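Local structure of vinylacetyl-CoA Delta-isomerase (Nitrosopumilus maritimus SCM1, 6VJR) at residues R291-K296 against H446-P451. The protein probably dehydrates 4-hydroxybutyryl-CoA and isomerises vinylacetyl-CoA, using FAD and an iron-sulfur cluster. Sequence-based numbering, arbitrary orientation.
With FE (Fe (III) ion), chain I; FAD (flavin-adenine dinucleotide), chain F; SF4 (iron/sulfur cluster), chain E.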
# COMPACT_ATOMS: atom_id res chain seq x y z
N ARG A 291 19.63 -7.34 9.41
CA ARG A 291 19.55 -8.22 8.25
C ARG A 291 19.65 -9.72 8.58
O ARG A 291 19.55 -10.55 7.66
CB ARG A 291 20.45 -7.82 7.10
CG ARG A 291 21.91 -7.63 7.35
CD ARG A 291 22.77 -8.91 7.28
NE ARG A 291 22.85 -9.61 8.56
CZ ARG A 291 23.80 -10.54 8.86
NH1 ARG A 291 24.64 -11.02 7.93
NH2 ARG A 291 23.85 -11.02 10.09
N SER A 292 19.71 -10.08 9.87
CA SER A 292 19.43 -11.44 10.30
C SER A 292 17.98 -11.82 10.08
O SER A 292 17.65 -13.02 10.08
CB SER A 292 19.92 -11.65 11.73
OG SER A 292 21.35 -11.69 11.71
N TYR A 293 17.13 -10.80 9.86
CA TYR A 293 15.71 -11.01 9.56
C TYR A 293 15.45 -11.72 8.24
O TYR A 293 14.31 -12.03 7.94
CB TYR A 293 14.85 -9.73 9.69
CG TYR A 293 14.78 -9.35 11.15
CD1 TYR A 293 13.79 -9.88 11.96
CD2 TYR A 293 15.72 -8.53 11.72
CE1 TYR A 293 13.77 -9.67 13.32
CE2 TYR A 293 15.73 -8.30 13.08
CZ TYR A 293 14.78 -8.91 13.87
OH TYR A 293 14.85 -8.78 15.20
N VAL A 294 16.50 -12.09 7.50
CA VAL A 294 16.38 -13.12 6.48
C VAL A 294 15.76 -14.41 7.04
O VAL A 294 15.11 -15.17 6.33
CB VAL A 294 17.75 -13.36 5.85
CG1 VAL A 294 17.82 -14.67 5.07
CG2 VAL A 294 18.12 -12.18 5.00
N CYS A 295 15.92 -14.63 8.35
CA CYS A 295 15.29 -15.79 8.99
C CYS A 295 13.78 -15.81 8.71
O CYS A 295 13.19 -16.86 8.46
CB CYS A 295 15.59 -15.85 10.49
SG CYS A 295 14.84 -14.49 11.43
N LYS A 296 13.15 -14.63 8.66
CA LYS A 296 11.71 -14.54 8.51
C LYS A 296 11.27 -14.94 7.09
O LYS A 296 10.10 -15.25 6.86
CB LYS A 296 11.25 -13.10 8.73
CG LYS A 296 11.55 -12.55 10.11
CD LYS A 296 11.00 -13.31 11.30
CE LYS A 296 11.55 -12.68 12.57
NZ LYS A 296 11.13 -13.40 13.75
N HIS A 446 9.48 -5.31 16.08
CA HIS A 446 10.29 -4.66 17.13
C HIS A 446 11.73 -5.15 17.27
O HIS A 446 12.56 -4.50 17.89
CB HIS A 446 9.61 -4.76 18.50
CG HIS A 446 8.39 -3.87 18.57
ND1 HIS A 446 8.50 -2.51 18.42
CD2 HIS A 446 7.10 -4.15 18.63
CE1 HIS A 446 7.29 -1.97 18.49
NE2 HIS A 446 6.40 -2.95 18.62
N GLY A 447 12.01 -6.32 16.77
CA GLY A 447 13.34 -6.88 16.92
C GLY A 447 14.44 -6.00 16.31
O GLY A 447 14.31 -5.48 15.22
N ALA A 448 15.52 -5.77 17.07
CA ALA A 448 16.58 -4.80 16.74
C ALA A 448 16.06 -3.37 16.54
O ALA A 448 16.68 -2.55 15.85
CB ALA A 448 17.36 -5.21 15.53
N GLY A 449 14.95 -3.08 17.18
CA GLY A 449 14.41 -1.73 17.19
C GLY A 449 13.11 -1.62 16.40
O GLY A 449 12.89 -2.22 15.35
N SER A 450 12.26 -0.75 16.92
CA SER A 450 10.98 -0.45 16.32
C SER A 450 11.18 0.26 14.97
O SER A 450 12.26 0.81 14.70
CB SER A 450 10.17 0.38 17.25
OG SER A 450 10.05 -0.19 18.54
N PRO A 451 10.14 0.40 14.12
CA PRO A 451 10.30 1.00 12.80
C PRO A 451 10.99 2.36 12.82
O PRO A 451 11.83 2.67 11.97
CB PRO A 451 8.86 1.12 12.27
CG PRO A 451 8.18 -0.09 12.91
CD PRO A 451 8.85 -0.28 14.24
FE FE I . 15.45 -10.22 16.44
PA FAD F . 9.22 0.95 23.00
O1A FAD F . 10.55 1.57 22.94
O2A FAD F . 8.42 1.16 24.22
O5B FAD F . 8.49 1.33 21.63
C5B FAD F . 7.07 1.60 21.57
C4B FAD F . 6.84 2.71 20.58
O4B FAD F . 7.32 3.95 21.15
C3B FAD F . 7.52 2.57 19.21
O3B FAD F . 6.67 3.09 18.18
C2B FAD F . 8.77 3.43 19.35
O2B FAD F . 9.34 3.93 18.15
C1B FAD F . 8.24 4.56 20.24
N9A FAD F . 9.27 5.20 21.04
C8A FAD F . 10.00 4.70 22.10
N7A FAD F . 10.84 5.55 22.64
C5A FAD F . 10.67 6.69 21.88
C6A FAD F . 11.28 7.96 21.94
N6A FAD F . 12.17 8.30 22.88
N1A FAD F . 10.94 8.87 21.00
C2A FAD F . 10.01 8.52 20.08
N3A FAD F . 9.34 7.38 19.94
C4A FAD F . 9.72 6.49 20.87
N1 FAD F . 16.05 -7.43 22.79
C2 FAD F . 17.22 -7.98 23.27
O2 FAD F . 18.11 -7.30 23.80
N3 FAD F . 17.44 -9.33 23.08
C4 FAD F . 16.60 -10.22 22.49
O4 FAD F . 16.83 -11.42 22.46
C4X FAD F . 15.32 -9.64 22.08
N5 FAD F . 14.41 -10.45 21.52
C5X FAD F . 13.14 -9.94 21.35
C6 FAD F . 12.09 -10.79 20.99
C7 FAD F . 10.79 -10.32 20.85
C7M FAD F . 9.66 -11.29 20.57
C8 FAD F . 10.54 -8.93 20.94
C8M FAD F . 9.17 -8.39 20.68
C9 FAD F . 11.57 -8.07 21.20
C9A FAD F . 12.88 -8.56 21.45
N10 FAD F . 13.92 -7.73 21.85
C10 FAD F . 15.15 -8.24 22.27
C1' FAD F . 13.54 -6.35 22.21
C2' FAD F . 13.40 -5.33 21.10
O2' FAD F . 14.71 -4.90 20.73
C3' FAD F . 12.55 -4.15 21.59
O3' FAD F . 11.23 -4.63 21.71
C4' FAD F . 12.65 -2.88 20.73
O4' FAD F . 13.94 -2.26 20.87
C5' FAD F . 11.59 -1.85 21.08
O5' FAD F . 11.69 -1.50 22.45
P FAD F . 10.47 -1.61 23.40
O1P FAD F . 9.88 -2.95 23.40
O2P FAD F . 10.90 -1.03 24.69
O3P FAD F . 9.33 -0.66 22.80
FE1 SF4 E . 15.88 -13.06 15.47
FE2 SF4 E . 14.77 -14.71 13.57
FE3 SF4 E . 14.97 -15.54 16.03
FE4 SF4 E . 17.16 -15.45 14.49
S1 SF4 E . 15.43 -16.85 14.26
S2 SF4 E . 16.98 -14.67 16.70
S3 SF4 E . 16.72 -13.48 13.31
S4 SF4 E . 13.77 -13.72 15.38
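The type I turn S292–C295, between helices 278-292 and 295-314, faces the type II turn H446–G449 that ends helix 437-446, with the CA atoms of Y293 and G447 8.8 Å apart. Y293 fills this gap. Its CG lies anti to the carbonyl carbon (chi1 -69°), sending the ring across until OH stands 3.0 Å from G447 CA. A CB on G447 would collide with that oxygen, so glycine suits the place beside the tyrosine hydroxyl; the small A448 meets the ring edge, A448 CB 4.3 Å from Y293 CE2. No hydrogen bond spans the segments: Y293 OH binds the iron ion at 2.0 Å, alongside H289 and E443. Both segments belong to the helical C-terminal region of the HpaB family, in the acyl-CoA dehydrogenase clan, and here they bring cluster, iron and flavin together. C295 supplies a thiolate ligand, its SG 2.2 Å from FE2 of the cluster. K296 has CG at the Y293 ring edge, and the bend at chi2 (-57°) turns the chain toward the cluster, NZ 3.1 Å from sulfur S4, while salt-bridging E443. A leucine in its place would probably leave E443, which also holds the iron, without this positive partner. At the FAD side, H446 ND1 and S450 OG share a hydrogen bond of 2.8 Å in the imidazole plane, and S450 OG packs 3.4 Å from FAD C5'; H446 NE2 reaches the backbone oxygen of Q381 of the second subunit.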